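Local structure of type I modular polyketide synthase (Streptomyces albus subsp. albus, 6IYT) at residues 241-250 with 323-334. The protein probably loads an extender unit, likely ethylmalonyl from its coenzyme A thioester, as an acyltransferase domain of the salinomycin polyketide synthase. Residues are numbered along the deposited sequence; the frame is centred on the assembly and turned at random.
Sequences LFADELVGKG and QVDPLHERILDL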
# COMPACT_ATOMS: atom_id res chain seq x y z
N LEU A 241 -22.91 6.68 4.52
CA LEU A 241 -23.37 7.86 5.33
C LEU A 241 -22.75 9.13 4.79
O LEU A 241 -23.42 10.16 4.60
CB LEU A 241 -23.02 7.69 6.79
CG LEU A 241 -23.42 8.85 7.69
CD1 LEU A 241 -24.92 9.03 7.70
CD2 LEU A 241 -22.88 8.62 9.09
N PHE A 242 -21.47 9.05 4.47
CA PHE A 242 -20.75 10.19 3.93
C PHE A 242 -21.31 10.59 2.55
O PHE A 242 -21.36 11.80 2.22
CB PHE A 242 -19.26 9.90 3.83
CG PHE A 242 -18.58 9.82 5.16
CD1 PHE A 242 -19.25 10.16 6.32
CD2 PHE A 242 -17.24 9.49 5.24
CE1 PHE A 242 -18.61 10.10 7.55
CE2 PHE A 242 -16.61 9.38 6.49
CZ PHE A 242 -17.28 9.76 7.62
N ALA A 243 -21.63 9.61 1.72
CA ALA A 243 -22.28 9.88 0.41
C ALA A 243 -23.60 10.63 0.63
O ALA A 243 -23.96 11.54 -0.15
CB ALA A 243 -22.54 8.57 -0.33
N ASP A 244 -24.35 10.18 1.60
CA ASP A 244 -25.62 10.79 1.93
C ASP A 244 -25.59 12.22 2.51
O ASP A 244 -26.49 13.00 2.26
CB ASP A 244 -26.47 9.88 2.81
CG ASP A 244 -26.87 8.59 2.10
OD1 ASP A 244 -26.89 8.61 0.88
OD2 ASP A 244 -27.17 7.59 2.73
N GLU A 245 -24.62 12.50 3.38
CA GLU A 245 -24.57 13.80 4.07
C GLU A 245 -23.41 14.79 3.89
O GLU A 245 -23.56 15.96 4.23
CB GLU A 245 -24.73 13.55 5.58
CG GLU A 245 -25.89 12.64 5.94
CD GLU A 245 -27.23 13.33 5.84
OE1 GLU A 245 -27.26 14.58 5.88
OE2 GLU A 245 -28.26 12.63 5.72
N LEU A 246 -22.28 14.35 3.36
CA LEU A 246 -21.14 15.23 3.21
C LEU A 246 -20.69 15.54 1.77
O LEU A 246 -19.91 16.43 1.57
CB LEU A 246 -19.94 14.64 3.98
CG LEU A 246 -20.08 14.48 5.48
CD1 LEU A 246 -18.83 13.94 6.13
CD2 LEU A 246 -20.44 15.83 6.09
N VAL A 247 -21.16 14.77 0.80
CA VAL A 247 -20.67 14.98 -0.57
C VAL A 247 -21.15 16.36 -1.07
O VAL A 247 -22.28 16.77 -0.78
CB VAL A 247 -21.14 13.87 -1.52
CG1 VAL A 247 -20.91 14.27 -2.97
CG2 VAL A 247 -20.41 12.60 -1.22
N GLY A 248 -20.21 17.15 -1.58
CA GLY A 248 -20.50 18.52 -2.01
C GLY A 248 -20.19 19.57 -0.95
O GLY A 248 -20.04 20.74 -1.26
N LYS A 249 -20.16 19.17 0.30
CA LYS A 249 -20.00 20.12 1.41
C LYS A 249 -18.55 20.34 1.78
O LYS A 249 -18.23 21.22 2.60
CB LYS A 249 -20.80 19.65 2.60
CG LYS A 249 -22.28 19.51 2.29
CD LYS A 249 -23.09 19.14 3.49
CE LYS A 249 -24.58 19.27 3.19
NZ LYS A 249 -25.34 18.04 3.55
N GLY A 250 -17.66 19.51 1.23
CA GLY A 250 -16.26 19.55 1.61
C GLY A 250 -15.45 18.50 0.90
O GLY A 250 -16.00 17.64 0.24
N GLN A 323 -17.02 19.05 10.42
CA GLN A 323 -18.16 18.62 9.57
C GLN A 323 -18.69 17.26 9.96
O GLN A 323 -19.85 16.97 9.70
CB GLN A 323 -17.78 18.58 8.08
CG GLN A 323 -17.62 19.98 7.47
CD GLN A 323 -17.68 19.98 5.94
OE1 GLN A 323 -18.36 19.13 5.31
NE2 GLN A 323 -17.00 20.95 5.34
N VAL A 324 -17.86 16.44 10.59
CA VAL A 324 -18.33 15.13 10.98
C VAL A 324 -19.03 15.15 12.34
O VAL A 324 -19.75 14.22 12.66
CB VAL A 324 -17.25 14.05 10.95
CG1 VAL A 324 -16.52 14.04 9.61
CG2 VAL A 324 -16.28 14.21 12.05
N ASP A 325 -18.94 16.25 13.09
CA ASP A 325 -19.62 16.29 14.40
C ASP A 325 -21.14 16.04 14.34
O ASP A 325 -21.67 15.32 15.19
CB ASP A 325 -19.31 17.55 15.17
CG ASP A 325 -17.93 17.50 15.82
OD1 ASP A 325 -17.53 16.41 16.31
OD2 ASP A 325 -17.25 18.53 15.81
N PRO A 326 -21.84 16.63 13.36
CA PRO A 326 -23.28 16.43 13.34
C PRO A 326 -23.66 15.00 13.09
O PRO A 326 -24.84 14.66 13.17
CB PRO A 326 -23.75 17.32 12.19
CG PRO A 326 -22.73 18.39 12.08
CD PRO A 326 -21.42 17.78 12.53
N LEU A 327 -22.71 14.21 12.59
CA LEU A 327 -22.99 12.82 12.27
C LEU A 327 -22.69 11.85 13.40
O LEU A 327 -22.92 10.68 13.27
CB LEU A 327 -22.20 12.38 11.04
CG LEU A 327 -22.48 13.19 9.79
CD1 LEU A 327 -21.74 12.59 8.61
CD2 LEU A 327 -23.98 13.27 9.53
N HIS A 328 -22.19 12.36 14.51
CA HIS A 328 -21.72 11.54 15.62
C HIS A 328 -22.75 10.49 16.04
O HIS A 328 -22.44 9.30 16.14
CB HIS A 328 -21.40 12.45 16.78
CG HIS A 328 -20.67 11.78 17.89
ND1 HIS A 328 -20.19 12.48 18.98
CD2 HIS A 328 -20.36 10.48 18.11
CE1 HIS A 328 -19.56 11.64 19.79
NE2 HIS A 328 -19.69 10.42 19.30
N GLU A 329 -23.94 10.94 16.39
CA GLU A 329 -25.00 10.04 16.89
C GLU A 329 -25.35 8.94 15.86
O GLU A 329 -25.51 7.75 16.21
CB GLU A 329 -26.25 10.85 17.24
CG GLU A 329 -26.08 11.68 18.50
CD GLU A 329 -25.07 12.81 18.36
OE1 GLU A 329 -24.27 12.99 19.31
OE2 GLU A 329 -25.10 13.51 17.31
N ARG A 330 -25.46 9.34 14.61
CA ARG A 330 -25.76 8.39 13.54
C ARG A 330 -24.65 7.33 13.36
O ARG A 330 -24.91 6.18 13.10
CB ARG A 330 -26.06 9.12 12.23
CG ARG A 330 -27.39 9.81 12.27
CD ARG A 330 -27.55 10.81 11.14
NE ARG A 330 -27.91 10.17 9.90
CZ ARG A 330 -28.17 10.85 8.79
NH1 ARG A 330 -28.11 12.16 8.79
NH2 ARG A 330 -28.51 10.20 7.69
N ILE A 331 -23.41 7.78 13.49
CA ILE A 331 -22.29 6.87 13.32
C ILE A 331 -22.31 5.82 14.42
O ILE A 331 -22.15 4.63 14.15
CB ILE A 331 -20.94 7.62 13.28
CG1 ILE A 331 -20.81 8.38 11.95
CG2 ILE A 331 -19.79 6.66 13.48
CD1 ILE A 331 -19.81 9.54 11.98
N LEU A 332 -22.59 6.24 15.66
CA LEU A 332 -22.64 5.26 16.78
C LEU A 332 -23.76 4.25 16.59
O LEU A 332 -23.57 3.05 16.82
CB LEU A 332 -22.77 5.95 18.12
CG LEU A 332 -21.68 6.91 18.56
CD1 LEU A 332 -21.92 7.39 19.98
CD2 LEU A 332 -20.28 6.28 18.45
N ASP A 333 -24.89 4.69 16.05
CA ASP A 333 -25.98 3.80 15.78
C ASP A 333 -25.65 2.84 14.64
O ASP A 333 -25.94 1.64 14.73
CB ASP A 333 -27.25 4.59 15.41
CG ASP A 333 -28.11 4.92 16.61
OD1 ASP A 333 -27.92 4.30 17.69
OD2 ASP A 333 -29.00 5.83 16.46
N LEU A 334 -25.04 3.36 13.59
CA LEU A 334 -24.76 2.57 12.38
C LEU A 334 -23.75 1.46 12.67
O LEU A 334 -23.86 0.36 12.15
CB LEU A 334 -24.17 3.48 11.32
CG LEU A 334 -24.70 3.61 9.90
CD1 LEU A 334 -26.05 2.97 9.65
CD2 LEU A 334 -24.71 5.09 9.51
O HOH W 1 -17.83 17.23 3.35
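At the C-terminal end of helix 228-245 in the acyltransferase domain, Leu241, Glu245 and Leu246 pack against Leu327, Arg330 and Ile331 of residues 323-334. The axes of 241-245 and 328-334 run roughly antiparallel (150°) and approach to 12.2 Å, with aliphatic side chains, mostly leucine, packed between them. Leu241, its CG anti to the backbone N (chi1 179°), splits its branches: CD2 meets Ile331 CG1 at 3.5 Å and also touches Leu334 CD2, while CD1 lies over one face of the Arg330 guanidinium, offset toward its rim. The edge of that group faces Glu245 in a salt bridge whose two nitrogens converge on one oxygen: Arg330 NH2 donates to Glu245 OE2 at 3.1 Å, from above the carboxylate plane, and NH1 adds a weak bond; the two planes stand 70° apart. Leu327 CD1 comes tip to tip with Leu246 (4.0 Å to CG) and lies 4.1 Å from Phe242 CE1; the Phe242 side chain also touches Cys370 of helix 363-371. Here the chain passes from helix 228-245 into strand 251-255 of the small ferredoxin-like subdomain, as in other malonyl-type acyltransferases, and Gln323 grips this exit: its NE2 donates to Lys249 O at 3.0 Å, from above the carbonyl plane. A water donates to both Gln323 OE1 and Leu246 O, while Lys249 NZ reaches back to Glu245 O at 2.8 Å.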